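Endo-beta-1,4-mannanase (Alicyclobacillus acidocaldarius, PDB 4CD6) hydrolyses internal beta-1,4-mannosidic linkages of mannans, as an endo-acting mannanase of glycoside hydrolase family 113. Local coordinates at residues F229-C234 against M279-P284; V148-T153 against T178-H183; G233-S238 against G297-Y302. All blocks are in the same frame, centred on the assembly; numbering follows the deposited sequence. Where two conformers were deposited one is given.

Contact 1 of 3, residues F229-C234 against M279-P284. With IFM (5-hydroxymethyl-3,4-dihydroxypiperidine), chain B; BMA (beta-D-mannopyranose), chain C.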
loop_
_atom_site.group_PDB
_atom_site.type_symbol
_atom_site.label_atom_id
_atom_site.label_comp_id
_atom_site.label_asym_id
_atom_site.label_seq_id
_atom_site.Cartn_x
_atom_site.Cartn_y
_atom_site.Cartn_z
ATOM N N PHE A 229 -3.916 -7.565 -3.324
ATOM C CA PHE A 229 -2.643 -7.240 -2.661
ATOM C C PHE A 229 -2.437 -5.733 -2.726
ATOM O O PHE A 229 -2.269 -5.190 -3.812
ATOM C CB PHE A 229 -1.512 -7.976 -3.338
ATOM C CG PHE A 229 -1.660 -9.491 -3.337
ATOM C CD1 PHE A 229 -2.263 -10.167 -2.285
ATOM C CD2 PHE A 229 -1.116 -10.236 -4.385
ATOM C CE1 PHE A 229 -2.372 -11.564 -2.288
ATOM C CE2 PHE A 229 -1.205 -11.606 -4.384
ATOM C CZ PHE A 229 -1.822 -12.272 -3.331
ATOM N N MET A 230 -2.519 -5.059 -1.561
ATOM C CA MET A 230 -2.319 -3.616 -1.528
ATOM C C MET A 230 -0.838 -3.271 -1.571
ATOM O O MET A 230 -0.498 -2.165 -1.952
ATOM C CB MET A 230 -2.956 -2.955 -0.304
ATOM C CG MET A 230 -4.290 -2.235 -0.551
ATOM S SD MET A 230 -4.203 -0.888 -1.757
ATOM C CE MET A 230 -2.787 -0.015 -1.190
ATOM N N GLU A 231 0.020 -4.207 -1.205
ATOM C CA GLU A 231 1.450 -4.090 -1.535
ATOM C C GLU A 231 1.933 -5.445 -1.979
ATOM O O GLU A 231 1.658 -6.458 -1.350
ATOM C CB GLU A 231 2.326 -3.679 -0.340
ATOM C CG GLU A 231 1.954 -2.393 0.330
ATOM C CD GLU A 231 2.977 -1.948 1.365
ATOM O OE1 GLU A 231 4.121 -2.465 1.390
ATOM O OE2 GLU A 231 2.631 -1.050 2.153
ATOM N N VAL A 232 2.722 -5.449 -3.036
ATOM C CA VAL A 232 3.489 -6.625 -3.383
ATOM C C VAL A 232 4.660 -6.176 -4.240
ATOM O O VAL A 232 4.522 -5.284 -5.081
ATOM C CB VAL A 232 2.590 -7.693 -4.056
ATOM C CG1 VAL A 232 2.055 -7.216 -5.390
ATOM C CG2 VAL A 232 3.314 -9.029 -4.124
ATOM N N GLY A 233 5.831 -6.763 -3.993
ATOM C CA GLY A 233 7.031 -6.331 -4.706
ATOM C C GLY A 233 8.272 -7.024 -4.156
ATOM O O GLY A 233 8.212 -7.849 -3.208
ATOM N N CYS A 234 9.390 -6.708 -4.768
ATOM C CA CYS A 234 10.683 -7.293 -4.365
ATOM C C CYS A 234 11.783 -6.345 -4.827
ATOM O O CYS A 234 11.715 -5.855 -5.968
ATOM C CB CYS A 234 10.897 -8.680 -5.015
ATOM S SG CYS A 234 12.355 -9.589 -4.404
ATOM N N MET A 279 -1.488 -4.321 -6.331
ATOM C CA MET A 279 -1.021 -2.946 -6.198
ATOM C C MET A 279 0.481 -3.053 -5.875
ATOM O O MET A 279 0.907 -3.393 -4.764
ATOM C CB MET A 279 -1.789 -2.222 -5.106
ATOM C CG MET A 279 -1.669 -0.728 -5.172
ATOM S SD MET A 279 -2.658 0.053 -6.444
ATOM C CE MET A 279 -4.309 -0.177 -5.828
ATOM N N LEU A 280 1.272 -2.832 -6.899
ATOM C CA LEU A 280 2.696 -3.075 -6.797
ATOM C C LEU A 280 3.386 -2.040 -5.915
ATOM O O LEU A 280 2.926 -0.916 -5.771
ATOM C CB LEU A 280 3.334 -3.139 -8.188
ATOM C CG LEU A 280 2.809 -4.225 -9.159
ATOM C CD1 LEU A 280 3.672 -4.295 -10.414
ATOM C CD2 LEU A 280 2.709 -5.571 -8.503
ATOM N N TRP A 281 4.492 -2.479 -5.316
ATOM C CA TRP A 281 5.342 -1.644 -4.451
ATOM C C TRP A 281 6.687 -1.639 -5.137
ATOM O O TRP A 281 7.251 -2.706 -5.305
ATOM C CB TRP A 281 5.489 -2.257 -3.062
ATOM C CG TRP A 281 6.113 -1.330 -2.076
ATOM C CD1 TRP A 281 7.454 -1.241 -1.765
ATOM C CD2 TRP A 281 5.460 -0.333 -1.288
ATOM N NE1 TRP A 281 7.653 -0.262 -0.838
ATOM C CE2 TRP A 281 6.446 0.307 -0.525
ATOM C CE3 TRP A 281 4.128 0.076 -1.150
ATOM C CZ2 TRP A 281 6.145 1.343 0.349
ATOM C CZ3 TRP A 281 3.828 1.091 -0.273
ATOM C CH2 TRP A 281 4.830 1.716 0.473
ATOM N N GLU A 282 7.219 -0.506 -5.593
ATOM C CA GLU A 282 6.681 0.839 -5.524
ATOM C C GLU A 282 7.340 1.650 -6.629
ATOM O O GLU A 282 8.243 1.155 -7.325
ATOM C CB GLU A 282 6.970 1.489 -4.150
ATOM C CG GLU A 282 8.479 1.626 -3.873
ATOM C CD GLU A 282 8.824 2.366 -2.606
ATOM O OE1 GLU A 282 8.132 3.336 -2.266
ATOM O OE2 GLU A 282 9.843 2.002 -1.988
ATOM N N TRP A 283 6.934 2.908 -6.734
ATOM C CA TRP A 283 7.425 3.838 -7.768
ATOM C C TRP A 283 7.830 5.140 -7.097
ATOM O O TRP A 283 7.053 5.715 -6.375
ATOM C CB TRP A 283 6.297 4.096 -8.762
ATOM C CG TRP A 283 6.691 4.667 -10.118
ATOM C CD1 TRP A 283 6.842 5.976 -10.438
ATOM C CD2 TRP A 283 6.896 3.930 -11.328
ATOM N NE1 TRP A 283 7.159 6.112 -11.778
ATOM C CE2 TRP A 283 7.212 4.862 -12.340
ATOM C CE3 TRP A 283 6.880 2.565 -11.648
ATOM C CZ2 TRP A 283 7.465 4.477 -13.652
ATOM C CZ3 TRP A 283 7.155 2.186 -12.959
ATOM C CH2 TRP A 283 7.428 3.141 -13.946
ATOM N N PRO A 284 9.073 5.619 -7.313
ATOM C CA PRO A 284 9.529 6.821 -6.613
ATOM C C PRO A 284 9.016 8.130 -7.197
ATOM O O PRO A 284 8.801 8.200 -8.394
ATOM C CB PRO A 284 11.043 6.759 -6.807
ATOM C CG PRO A 284 11.207 6.102 -8.148
ATOM C CD PRO A 284 10.045 5.135 -8.290
HETATM O O4 IFM B . 8.576 0.111 2.367
HETATM C C4 IFM B . 7.903 -0.852 3.200
HETATM C C3 IFM B . 6.644 -0.197 3.750
HETATM O O3 IFM B . 7.044 0.802 4.698
HETATM C C2 IFM B . 5.638 -1.179 4.374
HETATM N N IFM B . 5.600 -2.462 3.664
HETATM C C1 IFM B . 6.845 -3.100 3.209
HETATM C C5 IFM B . 7.598 -2.093 2.357
HETATM C C6 IFM B . 8.820 -2.695 1.663
HETATM O O6 IFM B . 9.858 -3.104 2.567
HETATM C C1 BMA C . 9.848 0.712 2.589
HETATM C C2 BMA C . 10.542 1.303 1.373
HETATM C C3 BMA C . 11.697 2.145 1.906
HETATM C C4 BMA C . 11.170 3.172 2.900
HETATM C C5 BMA C . 10.284 2.556 3.997
HETATM C C6 BMA C . 9.722 3.656 4.910
HETATM O O2 BMA C . 9.636 2.104 0.579
HETATM O O3 BMA C . 12.369 2.833 0.854
HETATM O O4 BMA C . 12.284 3.802 3.525
HETATM O O5 BMA C . 9.257 1.756 3.377
HETATM O O6 BMA C . 8.828 3.135 5.908
HETATM O O HOH W 1 8.765 -4.460 -6.801
#
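F229 and M279 start a parallel pairing between the seventh and eighth strands of the barrel: M279 N donates to F229 O at 2.8 Å, and W281 N does the same to V232 O at 2.8 Å, while the chain turns corners at M230-E231 and at W281. The bond from V232 N to M279 O, between these two, is weak. On the V232 side, CG1 meets L280 CD2 at 3.6 Å, an apolar contact continued by F261 and Y262 of helix 255-268. M230 and M279 lie alongside each other, pointing the same way, with M230 SD 4.1 Å from M279 CE.

At these corners, E231 lays its carboxylate over one face of the W281 indole, toward the rim. The carboxylate and ring planes are only 13° apart, and CD stands 3.4 Å from W281 CE3. With CG anti to its own carbonyl carbon (chi1 -57°) and the chain extended beyond, the acid runs along the ring instead of crossing it. The same ring face meets C5 of the piperidine IFM, and the opposite face carries CB of E282, which follows a cis peptide bond. At the ring's edge, NE1 makes a weak bond to mannose O2 at 3.4 Å, and that hydroxyl in turn donates to E282 OE2 at 2.6 Å.

E231 OE1 accepts a hydrogen bond from IFM N at 2.7 Å and also bonds to Y203 OH, while OE2 forms a salt bridge with K93. Indole, tyrosine and lysine thus limit the tilt and rotation of this carboxylate beside IFM N, consistent with the nucleophile that clan GH-A enzymes carry at the end of strand seven.

Contact 2 of 3, residues V148-T153 against T178-H183. With IFM (5-hydroxymethyl-3,4-dihydroxypiperidine), chain B.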
loop_
_atom_site.group_PDB
_atom_site.type_symbol
_atom_site.label_atom_id
_atom_site.label_comp_id
_atom_site.label_asym_id
_atom_site.label_seq_id
_atom_site.Cartn_x
_atom_site.Cartn_y
_atom_site.Cartn_z
ATOM N N VAL A 148 -7.452 2.474 4.946
ATOM C CA VAL A 148 -7.565 2.941 6.353
ATOM C C VAL A 148 -6.411 2.509 7.258
ATOM O O VAL A 148 -6.268 3.002 8.392
ATOM C CB VAL A 148 -8.917 2.576 6.984
ATOM C CG1 VAL A 148 -10.057 3.122 6.153
ATOM C CG2 VAL A 148 -9.099 1.070 7.166
ATOM N N GLY A 149 -5.572 1.603 6.775
ATOM C CA GLY A 149 -4.398 1.222 7.517
ATOM C C GLY A 149 -3.544 0.220 6.781
ATOM O O GLY A 149 -3.994 -0.433 5.816
ATOM N N CYS A 150 -2.316 0.086 7.270
ATOM C CA CYS A 150 -1.290 -0.685 6.616
ATOM C C CYS A 150 -0.384 -1.386 7.620
ATOM O O CYS A 150 0.391 -0.738 8.333
ATOM C CB CYS A 150 -0.456 0.248 5.738
ATOM S SG CYS A 150 0.819 -0.587 4.831
ATOM N N GLU A 151 -0.490 -2.706 7.695
ATOM C CA GLU A 151 0.459 -3.530 8.464
ATOM C C GLU A 151 0.441 -3.274 9.972
ATOM O O GLU A 151 1.462 -3.413 10.656
ATOM C CB GLU A 151 1.881 -3.356 7.908
ATOM C CG GLU A 151 2.065 -3.846 6.488
ATOM C CD GLU A 151 3.411 -3.557 5.900
ATOM O OE1 GLU A 151 4.344 -3.229 6.674
ATOM O OE2 GLU A 151 3.532 -3.712 4.652
ATOM N N MET A 152 -0.710 -2.910 10.511
ATOM C CA MET A 152 -0.777 -2.514 11.925
ATOM C C MET A 152 -1.025 -3.729 12.808
ATOM O O MET A 152 -2.026 -3.796 13.495
ATOM C CB MET A 152 -1.828 -1.438 12.162
ATOM C CG MET A 152 -1.738 -0.230 11.229
ATOM S SD MET A 152 -0.194 0.648 11.354
ATOM C CE MET A 152 -0.551 1.493 12.904
ATOM N N THR A 153 -0.094 -4.682 12.799
ATOM C CA THR A 153 -0.314 -5.951 13.485
ATOM C C THR A 153 -0.657 -5.842 14.964
ATOM O O THR A 153 -1.622 -6.453 15.404
ATOM C CB THR A 153 0.851 -6.909 13.243
ATOM O OG1 THR A 153 0.899 -7.164 11.853
ATOM C CG2 THR A 153 0.638 -8.229 13.972
ATOM N N THR A 178 -10.514 -0.096 1.976
ATOM C CA THR A 178 -9.790 -1.326 2.306
ATOM C C THR A 178 -8.932 -1.122 3.547
ATOM O O THR A 178 -8.644 0.040 3.938
ATOM C CB THR A 178 -8.935 -1.837 1.132
ATOM O OG1 THR A 178 -8.516 -3.169 1.438
ATOM C CG2 THR A 178 -7.709 -0.915 0.867
ATOM N N TYR A 179 -8.593 -2.233 4.196
ATOM C CA TYR A 179 -7.537 -2.279 5.216
ATOM C C TYR A 179 -6.489 -3.243 4.702
ATOM O O TYR A 179 -6.840 -4.296 4.200
ATOM C CB TYR A 179 -8.050 -2.740 6.609
ATOM C CG TYR A 179 -6.909 -2.956 7.574
ATOM C CD1 TYR A 179 -6.223 -1.872 8.119
ATOM C CD2 TYR A 179 -6.509 -4.232 7.938
ATOM C CE1 TYR A 179 -5.115 -2.076 8.946
ATOM C CE2 TYR A 179 -5.419 -4.448 8.752
ATOM C CZ TYR A 179 -4.746 -3.352 9.299
ATOM O OH TYR A 179 -3.630 -3.543 10.089
ATOM N N ASN A 180 -5.212 -2.865 4.836
ATOM C CA ASN A 180 -4.057 -3.607 4.301
ATOM C C ASN A 180 -3.312 -4.233 5.461
ATOM O O ASN A 180 -2.646 -3.528 6.244
ATOM C CB ASN A 180 -3.235 -2.616 3.483
ATOM C CG ASN A 180 -1.817 -3.067 3.112
ATOM O OD1 ASN A 180 -1.350 -4.212 3.272
ATOM N ND2 ASN A 180 -1.159 -2.140 2.494
ATOM N N CYS A 181 -3.474 -5.548 5.637
ATOM C CA CYS A 181 -2.814 -6.246 6.709
ATOM C C CYS A 181 -1.461 -6.752 6.194
ATOM O O CYS A 181 -1.216 -6.740 5.003
ATOM C CB CYS A 181 -3.666 -7.397 7.213
ATOM S SG CYS A 181 -3.807 -8.798 6.101
ATOM N N ASN A 182 -0.583 -7.161 7.101
ATOM C CA ASN A 182 0.687 -7.726 6.702
ATOM C C ASN A 182 0.498 -9.138 6.180
ATOM O O ASN A 182 -0.449 -9.817 6.538
ATOM C CB ASN A 182 1.602 -7.781 7.906
ATOM C CG ASN A 182 3.052 -7.839 7.515
ATOM O OD1 ASN A 182 3.402 -7.523 6.386
ATOM N ND2 ASN A 182 3.886 -8.305 8.422
ATOM N N HIS A 183 1.426 -9.618 5.375
ATOM C CA HIS A 183 1.427 -11.025 5.054
ATOM C C HIS A 183 1.368 -11.888 6.315
ATOM O O HIS A 183 1.979 -11.576 7.358
ATOM C CB HIS A 183 2.627 -11.383 4.210
ATOM C CG HIS A 183 3.923 -11.185 4.913
ATOM N ND1 HIS A 183 4.596 -9.983 4.910
ATOM C CD2 HIS A 183 4.638 -12.022 5.690
ATOM C CE1 HIS A 183 5.696 -10.103 5.632
ATOM N NE2 HIS A 183 5.739 -11.325 6.125
HETATM O O4 IFM B . 8.576 0.111 2.367
HETATM C C4 IFM B . 7.903 -0.852 3.200
HETATM C C3 IFM B . 6.644 -0.197 3.750
HETATM O O3 IFM B . 7.044 0.802 4.698
HETATM C C2 IFM B . 5.638 -1.179 4.374
HETATM N N IFM B . 5.600 -2.462 3.664
HETATM C C1 IFM B . 6.845 -3.100 3.209
HETATM C C5 IFM B . 7.598 -2.093 2.357
HETATM C C6 IFM B . 8.820 -2.695 1.663
HETATM O O6 IFM B . 9.858 -3.104 2.567
HETATM O O HOH W 2 -0.872 -6.477 9.816
HETATM O O HOH W 3 2.713 -9.112 11.046
#
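The ring of Y179 has V148 CG2 near its plane, at one edge, while the backbone of G149 and C150 approaches it obliquely. Its CE1 comes to 3.5 Å from G149 C, a closeness possible because G149 has no side chain on the path of the ring. W162 and F191 also meet this ring, each at a steep inclination. The second pair of flat groups is the E151 carboxylate and the N182 amide, whose planes are 35° apart and which cross obliquely, N182 OD1 lying 3.9 Å from E151 CG.

With CG anti to the backbone N (chi1 172°), the ring of Y179 passes beside G149 until its OH accepts from M152 N at 3.0 Å, a bond bent to 139°. The same hydroxyl is hydrogen-bonded to E156. A phenylalanine in its place would keep the ring but would probably leave M152 N and E156 without their shared partner.

These residues belong to a beta-alpha-beta unit of the TIM barrel, in which strands 145-150 and 176-182 lie side by side in parallel. C150 and N180 are in register, their side chains on the same face of the sheet. N180 N donates to G149 O, and N180 O receives E151 N at 2.7 Å. Just past the strand end, E151 extends so that OE2 accepts from IFM N at 2.6 Å, consistent with the acid/base glutamate that clan GH-A enzymes carry after strand four. S201 also bonds to OE2, and W103 NE1 to OE1. Farther along, two waters bridge T153 OG1 to N182, one through the backbone N at 2.8 Å and the other through ND2 at 3.0 Å.

Contact 3 of 3, residues G233-S238 against G297-Y302. With IFM (5-hydroxymethyl-3,4-dihydroxypiperidine), chain B.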
loop_
_atom_site.group_PDB
_atom_site.type_symbol
_atom_site.label_atom_id
_atom_site.label_comp_id
_atom_site.label_asym_id
_atom_site.label_seq_id
_atom_site.Cartn_x
_atom_site.Cartn_y
_atom_site.Cartn_z
ATOM N N GLY A 233 5.831 -6.763 -3.993
ATOM C CA GLY A 233 7.031 -6.331 -4.706
ATOM C C GLY A 233 8.272 -7.024 -4.156
ATOM O O GLY A 233 8.212 -7.849 -3.208
ATOM N N CYS A 234 9.390 -6.708 -4.768
ATOM C CA CYS A 234 10.683 -7.293 -4.365
ATOM C C CYS A 234 11.783 -6.345 -4.827
ATOM O O CYS A 234 11.715 -5.855 -5.968
ATOM C CB CYS A 234 10.897 -8.680 -5.015
ATOM S SG CYS A 234 12.355 -9.589 -4.404
ATOM N N PRO A 235 12.801 -6.090 -3.962
ATOM C CA PRO A 235 13.955 -5.329 -4.408
ATOM C C PRO A 235 14.774 -6.113 -5.395
ATOM O O PRO A 235 14.845 -7.341 -5.301
ATOM C CB PRO A 235 14.779 -5.142 -3.138
ATOM C CG PRO A 235 13.850 -5.392 -1.999
ATOM C CD PRO A 235 12.853 -6.381 -2.520
ATOM N N SER A 236 15.418 -5.408 -6.317
ATOM C CA SER A 236 16.359 -6.038 -7.254
ATOM C C SER A 236 17.733 -6.125 -6.599
ATOM O O SER A 236 18.663 -5.431 -7.018
ATOM C CB SER A 236 16.458 -5.228 -8.544
ATOM O OG SER A 236 16.557 -3.846 -8.255
ATOM N N ARG A 237 17.829 -6.946 -5.547
ATOM C CA ARG A 237 19.101 -7.250 -4.874
ATOM C C ARG A 237 19.247 -8.743 -4.691
ATOM O O ARG A 237 18.255 -9.476 -4.563
ATOM C CB ARG A 237 19.213 -6.566 -3.510
ATOM C CG ARG A 237 19.609 -5.106 -3.620
ATOM C CD ARG A 237 19.833 -4.422 -2.276
ATOM N NE ARG A 237 19.883 -2.980 -2.516
ATOM C CZ ARG A 237 20.901 -2.355 -3.093
ATOM N NH1 ARG A 237 21.978 -3.032 -3.457
ATOM N NH2 ARG A 237 20.841 -1.053 -3.294
ATOM N N SER A 238 20.487 -9.199 -4.688
ATOM C CA SER A 238 20.816 -10.592 -4.509
ATOM C C SER A 238 20.153 -11.187 -3.245
ATOM O O SER A 238 20.244 -10.611 -2.149
ATOM C CB SER A 238 22.342 -10.725 -4.418
ATOM O OG SER A 238 22.702 -12.086 -4.411
ATOM N N GLY A 297 18.954 -0.916 -7.036
ATOM C CA GLY A 297 18.560 -2.011 -6.136
ATOM C C GLY A 297 17.172 -1.870 -5.481
ATOM O O GLY A 297 16.803 -2.666 -4.607
ATOM N N SER A 298 16.405 -0.863 -5.896
ATOM C CA SER A 298 15.122 -0.566 -5.258
ATOM C C SER A 298 14.018 -1.530 -5.681
ATOM O O SER A 298 14.226 -2.432 -6.509
ATOM C CB SER A 298 14.683 0.872 -5.537
ATOM O OG SER A 298 14.136 0.998 -6.835
ATOM N N TYR A 299 12.855 -1.336 -5.068
ATOM C CA TYR A 299 11.620 -2.035 -5.454
ATOM C C TYR A 299 11.094 -1.636 -6.839
ATOM O O TYR A 299 10.243 -2.338 -7.419
ATOM C CB TYR A 299 10.541 -1.736 -4.403
ATOM C CG TYR A 299 10.671 -2.511 -3.140
ATOM C CD1 TYR A 299 10.124 -3.773 -3.020
ATOM C CD2 TYR A 299 11.295 -1.958 -2.014
ATOM C CE1 TYR A 299 10.225 -4.491 -1.828
ATOM C CE2 TYR A 299 11.384 -2.661 -0.832
ATOM C CZ TYR A 299 10.869 -3.930 -0.736
ATOM O OH TYR A 299 10.996 -4.626 0.465
ATOM N N CYS A 300 11.528 -0.504 -7.365
ATOM C CA CYS A 300 11.020 -0.051 -8.656
ATOM C C CYS A 300 11.350 -1.056 -9.777
ATOM O O CYS A 300 12.450 -1.604 -9.838
ATOM C CB CYS A 300 11.520 1.359 -9.001
ATOM S SG CYS A 300 10.640 2.095 -10.381
ATOM N N ILE A 301 10.368 -1.328 -10.634
ATOM C CA ILE A 301 10.580 -2.236 -11.751
ATOM C C ILE A 301 11.029 -1.514 -13.027
ATOM O O ILE A 301 11.390 -2.173 -13.997
ATOM C CB ILE A 301 9.335 -3.088 -12.073
ATOM C CG1 ILE A 301 8.140 -2.230 -12.513
ATOM C CG2 ILE A 301 8.977 -3.970 -10.880
ATOM C CD1 ILE A 301 6.940 -3.080 -12.876
ATOM N N TYR A 302 10.997 -0.179 -13.029
ATOM C CA TYR A 302 11.231 0.628 -14.251
ATOM C C TYR A 302 12.604 0.367 -14.843
ATOM O O TYR A 302 13.605 0.468 -14.137
ATOM C CB TYR A 302 11.129 2.117 -13.900
ATOM C CG TYR A 302 11.235 3.114 -15.056
ATOM C CD1 TYR A 302 10.305 3.109 -16.100
ATOM C CD2 TYR A 302 12.240 4.093 -15.068
ATOM C CE1 TYR A 302 10.374 4.034 -17.124
ATOM C CE2 TYR A 302 12.329 5.027 -16.098
ATOM C CZ TYR A 302 11.392 5.000 -17.118
ATOM O OH TYR A 302 11.472 5.919 -18.133
HETATM O O4 IFM B . 8.576 0.111 2.367
HETATM C C4 IFM B . 7.903 -0.852 3.200
HETATM C C3 IFM B . 6.644 -0.197 3.750
HETATM O O3 IFM B . 7.044 0.802 4.698
HETATM C C2 IFM B . 5.638 -1.179 4.374
HETATM N N IFM B . 5.600 -2.462 3.664
HETATM C C1 IFM B . 6.845 -3.100 3.209
HETATM C C5 IFM B . 7.598 -2.093 2.357
HETATM C C6 IFM B . 8.820 -2.695 1.663
HETATM O O6 IFM B . 9.858 -3.104 2.567
HETATM O O HOH W 1 8.765 -4.460 -6.801
#
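Two loops at the C-terminal mouth of the TIM barrel, those following strands seven and eight, meet where P235 lies over the ring of Y299 beside the bound piperidine. The contact is CH-pi: P235 CG sits 3.8 Å from the centroid of the Y299 ring and 20° off its normal, and P235 CD comes to 3.3 Å from Y299 CE1. The two side chains run alongside each other in the same direction. G233 and C234 line the edge of the tyrosine, with C234 N 3.5 Å from CD1, and W281 meets the same ring edge-to-face. With CG anti to the tyrosine's own carbonyl carbon (chi1 -78°), the ring is swung back along the 233-235 backbone and its hydroxyl is carried to the ligand. There OH lies 2.8 Å from IFM O6, and it is also hydrogen-bonded to P244 O.

Farther from the ligand, the loops are joined through their backbones. S236 N donates to S298 O at 3.2 Å in a nearly straight bond (162°), although the donor stands well above the carbonyl plane. S236 is the centre of an inverse gamma turn, and its OG is held by D296 O and K304 NZ. One R237 conformer lays a guanidinium face over G297 CA, where a CB would probably collide with R237 CZ; its NH1 bonds to G251 O. S298 forms an ST turn, its OG accepting from C300 N at 3.1 Å and bonding also to D296. Between the loops a water accepts from C234 N and lies 2.7 Å from Y299 O.

All three contacts border the piperidine IFM at the C-terminal end of the barrel. Contacts 1 and 2, with centres 14 Å apart, each supply one glutamate to its nitrogen. E231 OE1 and E151 OE2 stand 3.5 Å apart on it, while C150 SG packs 3.3 Å from E231 OE2. Contact 3 prolongs contact 1 through the shared G233 and C234, the centres of contacts 1 and 3 being 10 Å apart; Y299 CB lies 3.5 Å from W281 O, and one water, bound to C234 N, reaches both W281 O and Y299 O. Contacts 2 and 3 do not touch, their nearest atoms being about 9 Å apart, and meet through the ligand, gripped at its nitrogen and approached at its O6.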